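Local coordinates for acyl-[acyl-carrier-protein]--UDP-N-acetylglucosamine O-acyltransferase (PDB 4E6U) that probably transfers a 3-hydroxyacyl chain from acyl carrier protein to UDP-N-acetylglucosamine, the first step of lipid A synthesis, at residues Gln215-Ala220 / Gln250-Ser255; Val232-Gln237 / Asp254-Ser259; Glu241-Pro244 / Glu248-Leu251. All blocks are in the same frame, centred on the assembly; numbering follows the deposited sequence. Where two conformers were deposited one is given.

Followed from the N terminus, the chain first winds the left-handed beta-helix and then enters a C-terminal helical region, where all three contacts lie. Helix 211-225 comes first, then helix 231-241, then the loop that leads into helix 250-258. Contact 1 closes the longest loop, bringing 250-255 back against 215-220. Contact 2 joins 232-237 to 254-259, and because it begins inside that loop yet ends farther along the same last helix, the two cross. Contact 3, between 241-244 and 248-251, is nested within contact 2 and closes the connecting loop. Helix 250-258 is thus shared by all three, meeting both earlier helices and the loop before it.

Contact 1. Residues Gln215-Ala220 / Gln250-Ser255; sequences QGLREA and QLLIDS
One methyl of Leu252, CD1, reaches from helix 250-258 to helix 211-225 and carries the contact between 215-220 and 250-255. This is helix-to-helix packing in the C-terminal helical region that follows the left-handed beta-helix of LpxA. The closest approach is to Ala220, whose CB lies 3.6 Å from Leu252 CD1. The same CD1 also meets Leu217 CD2 at 4.2 Å, so it rests against residues about one turn apart on the facing helix. CA of Ala220 and CA of Leu252 are the nearest pair of the two backbones, 8.0 Å apart. Alanine suits this place because its single methyl lets the leucine tip come close without pushing the helices apart, while the branched leucine spans the distance from the other side.

The CB of Leu252 points toward helix 211-225, and with CG set beside the backbone N and opposite the carbonyl carbon (chi1 -79°) the fork continues in that direction, bringing CD1 to Ala220. Leu217, by contrast, gets there by the end of its side chain. All three residues are buried, and the meeting of their side chains is wholly apolar. Around them, Ala220 also touches Ile238 of helix 231-241, and Leu217 touches Met204 of helix 201-206, extending the apolar layer to two further helices.

Farther out, on helix 250-258, a glutamine is paired with an acidic residue four positions on, a spacing that places both on one side of the helix. Gln250 NE2 gives its hydrogen to Asp254 OD1 at 2.9 Å; the oxygen lies in the plane of the glutamine amide, while the nitrogen approaches it from above the carboxylate plane, 47° out of it.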
# COMPACT_ATOMS: atom_id res chain seq x y z
N GLN A 215 35.13 11.95 3.67
CA GLN A 215 35.42 12.61 4.95
C GLN A 215 34.85 14.04 5.01
O GLN A 215 34.28 14.43 6.02
CB GLN A 215 36.93 12.59 5.24
CG GLN A 215 37.38 13.39 6.46
CD GLN A 215 36.85 12.85 7.79
OE1 GLN A 215 36.55 11.66 7.93
NE2 GLN A 215 36.75 13.73 8.78
N GLY A 216 35.01 14.80 3.92
CA GLY A 216 34.40 16.13 3.82
C GLY A 216 32.89 16.10 3.99
O GLY A 216 32.31 16.93 4.68
N LEU A 217 32.23 15.14 3.35
CA LEU A 217 30.78 15.03 3.45
C LEU A 217 30.34 14.59 4.85
O LEU A 217 29.31 15.05 5.34
CB LEU A 217 30.23 14.10 2.36
CG LEU A 217 30.54 14.54 0.92
CD1 LEU A 217 30.09 13.47 -0.06
CD2 LEU A 217 29.90 15.87 0.58
N ARG A 218 31.14 13.75 5.49
CA ARG A 218 30.87 13.36 6.88
C ARG A 218 31.00 14.54 7.83
O ARG A 218 30.19 14.70 8.74
CB ARG A 218 31.79 12.22 7.30
CG ARG A 218 31.46 10.92 6.56
CD ARG A 218 32.49 9.84 6.80
NE ARG A 218 32.36 9.25 8.12
CZ ARG A 218 32.83 8.05 8.45
NH1 ARG A 218 33.46 7.30 7.54
NH2 ARG A 218 32.67 7.59 9.69
N GLU A 219 32.00 15.39 7.60
CA GLU A 219 32.15 16.61 8.40
C GLU A 219 30.98 17.56 8.17
O GLU A 219 30.44 18.13 9.11
CB GLU A 219 33.48 17.32 8.10
CG GLU A 219 34.72 16.52 8.48
CD GLU A 219 36.00 17.17 7.99
OE1 GLU A 219 37.06 16.93 8.61
OE2 GLU A 219 35.96 17.93 6.99
N ALA A 220 30.57 17.67 6.90
CA ALA A 220 29.42 18.49 6.57
C ALA A 220 28.16 17.98 7.28
O ALA A 220 27.37 18.77 7.80
CB ALA A 220 29.22 18.54 5.05
N GLN A 250 28.66 20.98 -2.57
CA GLN A 250 27.70 21.94 -3.09
C GLN A 250 26.25 21.41 -3.13
O GLN A 250 25.30 22.17 -2.93
CB GLN A 250 28.12 22.47 -4.47
CG GLN A 250 27.22 23.60 -5.00
CD GLN A 250 27.21 24.85 -4.12
OE1 GLN A 250 28.27 25.35 -3.75
NE2 GLN A 250 26.03 25.37 -3.82
N LEU A 251 26.09 20.11 -3.38
CA LEU A 251 24.75 19.51 -3.35
C LEU A 251 24.08 19.61 -1.98
O LEU A 251 22.87 19.82 -1.91
CB LEU A 251 24.77 18.06 -3.82
CG LEU A 251 25.13 17.75 -5.27
CD1 LEU A 251 24.72 16.30 -5.57
CD2 LEU A 251 24.47 18.70 -6.27
N LEU A 252 24.86 19.46 -0.91
CA LEU A 252 24.34 19.66 0.44
C LEU A 252 23.95 21.09 0.70
O LEU A 252 22.91 21.35 1.30
CB LEU A 252 25.35 19.21 1.51
CG LEU A 252 25.47 17.73 1.81
CD1 LEU A 252 26.70 17.48 2.68
CD2 LEU A 252 24.22 17.23 2.52
N ILE A 253 24.80 22.02 0.27
CA ILE A 253 24.48 23.43 0.38
C ILE A 253 23.17 23.76 -0.35
O ILE A 253 22.29 24.40 0.22
CB ILE A 253 25.65 24.31 -0.12
CG1 ILE A 253 26.85 24.18 0.83
CG2 ILE A 253 25.21 25.77 -0.22
CD1 ILE A 253 28.17 24.70 0.27
N ASP A 254 23.03 23.26 -1.57
CA ASP A 254 21.82 23.46 -2.36
C ASP A 254 20.59 22.94 -1.62
O ASP A 254 19.58 23.61 -1.56
CB ASP A 254 21.91 22.74 -3.71
CG ASP A 254 22.93 23.34 -4.67
OD1 ASP A 254 23.34 24.52 -4.51
OD2 ASP A 254 23.30 22.61 -5.61
N SER A 255 20.68 21.74 -1.05
CA SER A 255 19.56 21.20 -0.26
C SER A 255 19.09 22.17 0.82
O SER A 255 17.90 22.40 1.00
CB SER A 255 19.96 19.88 0.41
OG SER A 255 20.26 18.88 -0.54

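Contact 2. Residues Val232-Gln237 / Asp254-Ser259; sequences VQAIDQ and DSLEQS. With EDO (1,2-ethanediol), chain K.
Leu256 is the first residue of 254-259 to meet the other segment, and its CB lies 3.7 Å from Ile235 CD1. This is antiparallel helix-helix packing in the C-terminal helical domain of LpxA, beyond the left-handed beta-helix. The two side chains run past one another in opposite directions, so that Leu256 CD2 reaches Ile235 CG1 at 4.0 Å and continues to the methyl of Ala234, where Ala234 CB and Leu256 CD2 are 4.4 Å apart. The small alanine accommodates the end of the leucine, while the longer isoleucine packs its CD1 at the leucine's base. Ile235 CG1 stands beside the backbone N, opposite the carbonyl carbon (chi1 -72°), and carries CD1 across to helix 250-258.

Next comes Glu257, whose CG is 3.4 Å from Ile235 CD1. Its extended chain takes the carboxylate alongside the isoleucine, with OE2 4.0 Å from Ile235 CG2. Glutamate fits this exposed margin because it lends carbon to the contact; its side chain also touches Lys239.

The axes of the short helical segments approach to 9.8 Å and run roughly antiparallel, with 150° between their directions. Leu256 also touches Ile224 of helix 211-225 and Pro184 in a loop, so it sits where the two earlier helices meet the last one. Farther along, Ser259 OG is hydrogen-bonded to Asp182, tying the end of this segment to the chain that follows strand 178-179.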
# COMPACT_ATOMS: atom_id res chain seq x y z
N VAL A 232 21.50 27.79 7.81
CA VAL A 232 22.32 28.87 7.25
C VAL A 232 23.71 28.87 7.87
O VAL A 232 24.72 29.01 7.17
CB VAL A 232 21.63 30.25 7.43
CG1 VAL A 232 22.56 31.37 7.00
CG2 VAL A 232 20.32 30.29 6.64
N GLN A 233 23.77 28.64 9.18
CA GLN A 233 25.06 28.58 9.86
C GLN A 233 25.89 27.39 9.39
O GLN A 233 27.10 27.52 9.20
CB GLN A 233 24.85 28.53 11.36
CG GLN A 233 24.27 29.82 11.93
CD GLN A 233 23.67 29.67 13.32
OE1 GLN A 233 23.55 28.57 13.86
NE2 GLN A 233 23.28 30.79 13.90
N ALA A 234 25.25 26.23 9.19
CA ALA A 234 25.98 25.07 8.70
C ALA A 234 26.51 25.32 7.29
O ALA A 234 27.63 24.92 6.97
CB ALA A 234 25.09 23.81 8.75
N ILE A 235 25.70 25.98 6.45
CA ILE A 235 26.14 26.34 5.10
C ILE A 235 27.41 27.20 5.17
O ILE A 235 28.38 26.94 4.44
CB ILE A 235 25.05 27.10 4.32
CG1 ILE A 235 23.92 26.15 3.93
CG2 ILE A 235 25.64 27.72 3.04
CD1 ILE A 235 22.67 26.89 3.51
N ASP A 236 27.42 28.18 6.08
CA ASP A 236 28.60 29.04 6.17
C ASP A 236 29.84 28.22 6.49
O ASP A 236 30.93 28.44 5.93
CB ASP A 236 28.40 30.13 7.23
CG ASP A 236 27.41 31.22 6.81
OD1 ASP A 236 27.22 31.43 5.59
OD2 ASP A 236 26.83 31.86 7.71
N GLN A 237 29.72 27.26 7.40
CA GLN A 237 30.86 26.42 7.76
C GLN A 237 31.30 25.50 6.64
O GLN A 237 32.50 25.29 6.43
CB GLN A 237 30.57 25.61 9.03
CG GLN A 237 30.35 26.49 10.27
CD GLN A 237 31.49 27.47 10.50
OE1 GLN A 237 32.66 27.09 10.42
NE2 GLN A 237 31.15 28.74 10.76
N ASP A 254 23.03 23.26 -1.57
CA ASP A 254 21.82 23.46 -2.36
C ASP A 254 20.59 22.94 -1.62
O ASP A 254 19.58 23.61 -1.56
CB ASP A 254 21.91 22.74 -3.71
CG ASP A 254 22.93 23.34 -4.67
OD1 ASP A 254 23.34 24.52 -4.51
OD2 ASP A 254 23.30 22.61 -5.61
N SER A 255 20.68 21.74 -1.05
CA SER A 255 19.56 21.20 -0.26
C SER A 255 19.09 22.17 0.82
O SER A 255 17.90 22.40 1.00
CB SER A 255 19.96 19.88 0.41
OG SER A 255 20.26 18.88 -0.54
N LEU A 256 20.05 22.72 1.56
CA LEU A 256 19.70 23.57 2.69
C LEU A 256 19.18 24.93 2.24
O LEU A 256 18.27 25.47 2.84
CB LEU A 256 20.89 23.70 3.63
CG LEU A 256 20.96 22.64 4.75
CD1 LEU A 256 20.84 21.17 4.29
CD2 LEU A 256 22.25 22.85 5.53
N GLU A 257 19.74 25.43 1.14
CA GLU A 257 19.30 26.72 0.60
C GLU A 257 17.92 26.64 -0.05
O GLU A 257 17.15 27.59 -0.01
CB GLU A 257 20.33 27.25 -0.40
CG GLU A 257 21.63 27.65 0.32
CD GLU A 257 22.67 28.35 -0.53
OE1 GLU A 257 22.76 28.09 -1.75
OE2 GLU A 257 23.42 29.15 0.06
N GLN A 258 17.59 25.47 -0.60
CA GLN A 258 16.35 25.31 -1.37
C GLN A 258 15.17 24.85 -0.52
O GLN A 258 14.02 24.89 -0.96
CB GLN A 258 16.58 24.36 -2.54
CG GLN A 258 17.45 24.96 -3.62
CD GLN A 258 17.99 23.93 -4.60
OE1 GLN A 258 17.72 22.73 -4.49
NE2 GLN A 258 18.77 24.40 -5.56
N SER A 259 15.46 24.43 0.70
CA SER A 259 14.45 23.86 1.57
C SER A 259 13.28 24.81 1.87
O SER A 259 13.49 25.98 2.15
CB SER A 259 15.09 23.41 2.89
OG SER A 259 14.13 22.82 3.74
C1 EDO K . 22.75 29.21 18.17
O1 EDO K . 23.05 30.44 17.48
C2 EDO K . 23.07 28.01 17.29
O2 EDO K . 22.15 27.93 16.19

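Contact 3. Residues Glu241-Pro244 / Glu248-Leu251; sequences EILP and EAQL
Leu243 and Ala249 bring the two backbones together, their CA atoms 5.5 Å apart, as the irregular chain after helix 231-241 turns back toward the start of helix 250-258. Within 248-251 the backbone bond from Leu251 N to Glu248 O is weak.

Leu243 reaches across with both methyls. Its CG is anti to the backbone N (chi1 -175°), which sends the fork toward the new helix: CD1 settles 3.6 Å from the backbone N of Gln250 and 4.3 Å from Ala249 CB. The other methyl, CD2, lies 3.5 Å from Gln250 OE1, and the two side chains pass at a slant. Gln250 can fold its amide alongside this leucine because its chain bends at chi2, 62°, while CB adds a further carbon contact to Leu243 CD1.

On the inner side, Ile242 CG2 meets Ala249 CB at 4.0 Å. Alanine suits this close approach of the loop to 248-251 because its side chain is small. The beta-branched Ile242 also packs on helix 211-225: CD1 lies by Ala220 N and Glu219 CB, while CG2 touches Gly216 O as well as Ala249.

Burial of carbon surface therefore belongs to Ile242 and Ala249, whereas Leu243 and Gln250 make van der Waals contact at a partly exposed edge. There OE1 lies against a methyl of Leu243, and NE2, bound to Asp254, would help to hold the bent amide beside it.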
# COMPACT_ATOMS: atom_id res chain seq x y z
N GLU A 241 35.15 25.80 5.00
CA GLU A 241 36.14 24.79 5.33
C GLU A 241 36.14 23.54 4.47
O GLU A 241 37.14 22.82 4.43
CB GLU A 241 36.02 24.39 6.81
CG GLU A 241 36.22 25.54 7.81
CD GLU A 241 37.60 26.17 7.71
OE1 GLU A 241 38.61 25.48 7.98
OE2 GLU A 241 37.64 27.33 7.36
N ILE A 242 35.02 23.25 3.83
CA ILE A 242 34.86 21.95 3.17
C ILE A 242 34.74 22.08 1.67
O ILE A 242 35.46 21.39 0.93
CB ILE A 242 33.66 21.17 3.76
CG1 ILE A 242 33.92 20.87 5.24
CG2 ILE A 242 33.40 19.86 2.97
CD1 ILE A 242 32.67 20.41 6.02
N LEU A 243 33.86 22.97 1.22
CA LEU A 243 33.58 23.17 -0.21
C LEU A 243 34.83 23.40 -1.08
O LEU A 243 34.90 22.87 -2.19
CB LEU A 243 32.59 24.31 -0.41
CG LEU A 243 32.08 24.58 -1.83
CD1 LEU A 243 31.29 23.37 -2.38
CD2 LEU A 243 31.23 25.83 -1.85
N PRO A 244 35.83 24.18 -0.58
CA PRO A 244 36.97 24.43 -1.47
C PRO A 244 37.70 23.18 -1.95
O PRO A 244 38.13 23.14 -3.12
CB PRO A 244 37.88 25.33 -0.61
CG PRO A 244 36.93 26.06 0.26
CD PRO A 244 35.94 24.97 0.66
N GLU A 248 31.82 18.41 -4.19
CA GLU A 248 30.61 17.59 -4.00
C GLU A 248 29.73 18.09 -2.86
O GLU A 248 28.54 17.81 -2.81
CB GLU A 248 31.01 16.13 -3.75
CG GLU A 248 31.75 15.45 -4.94
CD GLU A 248 33.24 15.75 -5.01
OE1 GLU A 248 33.77 16.49 -4.16
OE2 GLU A 248 33.90 15.23 -5.94
N ALA A 249 30.31 18.87 -1.94
CA ALA A 249 29.52 19.45 -0.86
C ALA A 249 28.51 20.49 -1.33
O ALA A 249 27.58 20.85 -0.60
CB ALA A 249 30.44 20.01 0.24
N GLN A 250 28.66 20.98 -2.57
CA GLN A 250 27.70 21.94 -3.09
C GLN A 250 26.25 21.41 -3.13
O GLN A 250 25.30 22.17 -2.93
CB GLN A 250 28.12 22.47 -4.47
CG GLN A 250 27.22 23.60 -5.00
CD GLN A 250 27.21 24.85 -4.12
OE1 GLN A 250 28.27 25.35 -3.75
NE2 GLN A 250 26.03 25.37 -3.82
N LEU A 251 26.09 20.11 -3.38
CA LEU A 251 24.75 19.51 -3.35
C LEU A 251 24.08 19.61 -1.98
O LEU A 251 22.87 19.82 -1.91
CB LEU A 251 24.77 18.06 -3.82
CG LEU A 251 25.13 17.75 -5.27
CD1 LEU A 251 24.72 16.30 -5.57
CD2 LEU A 251 24.47 18.70 -6.27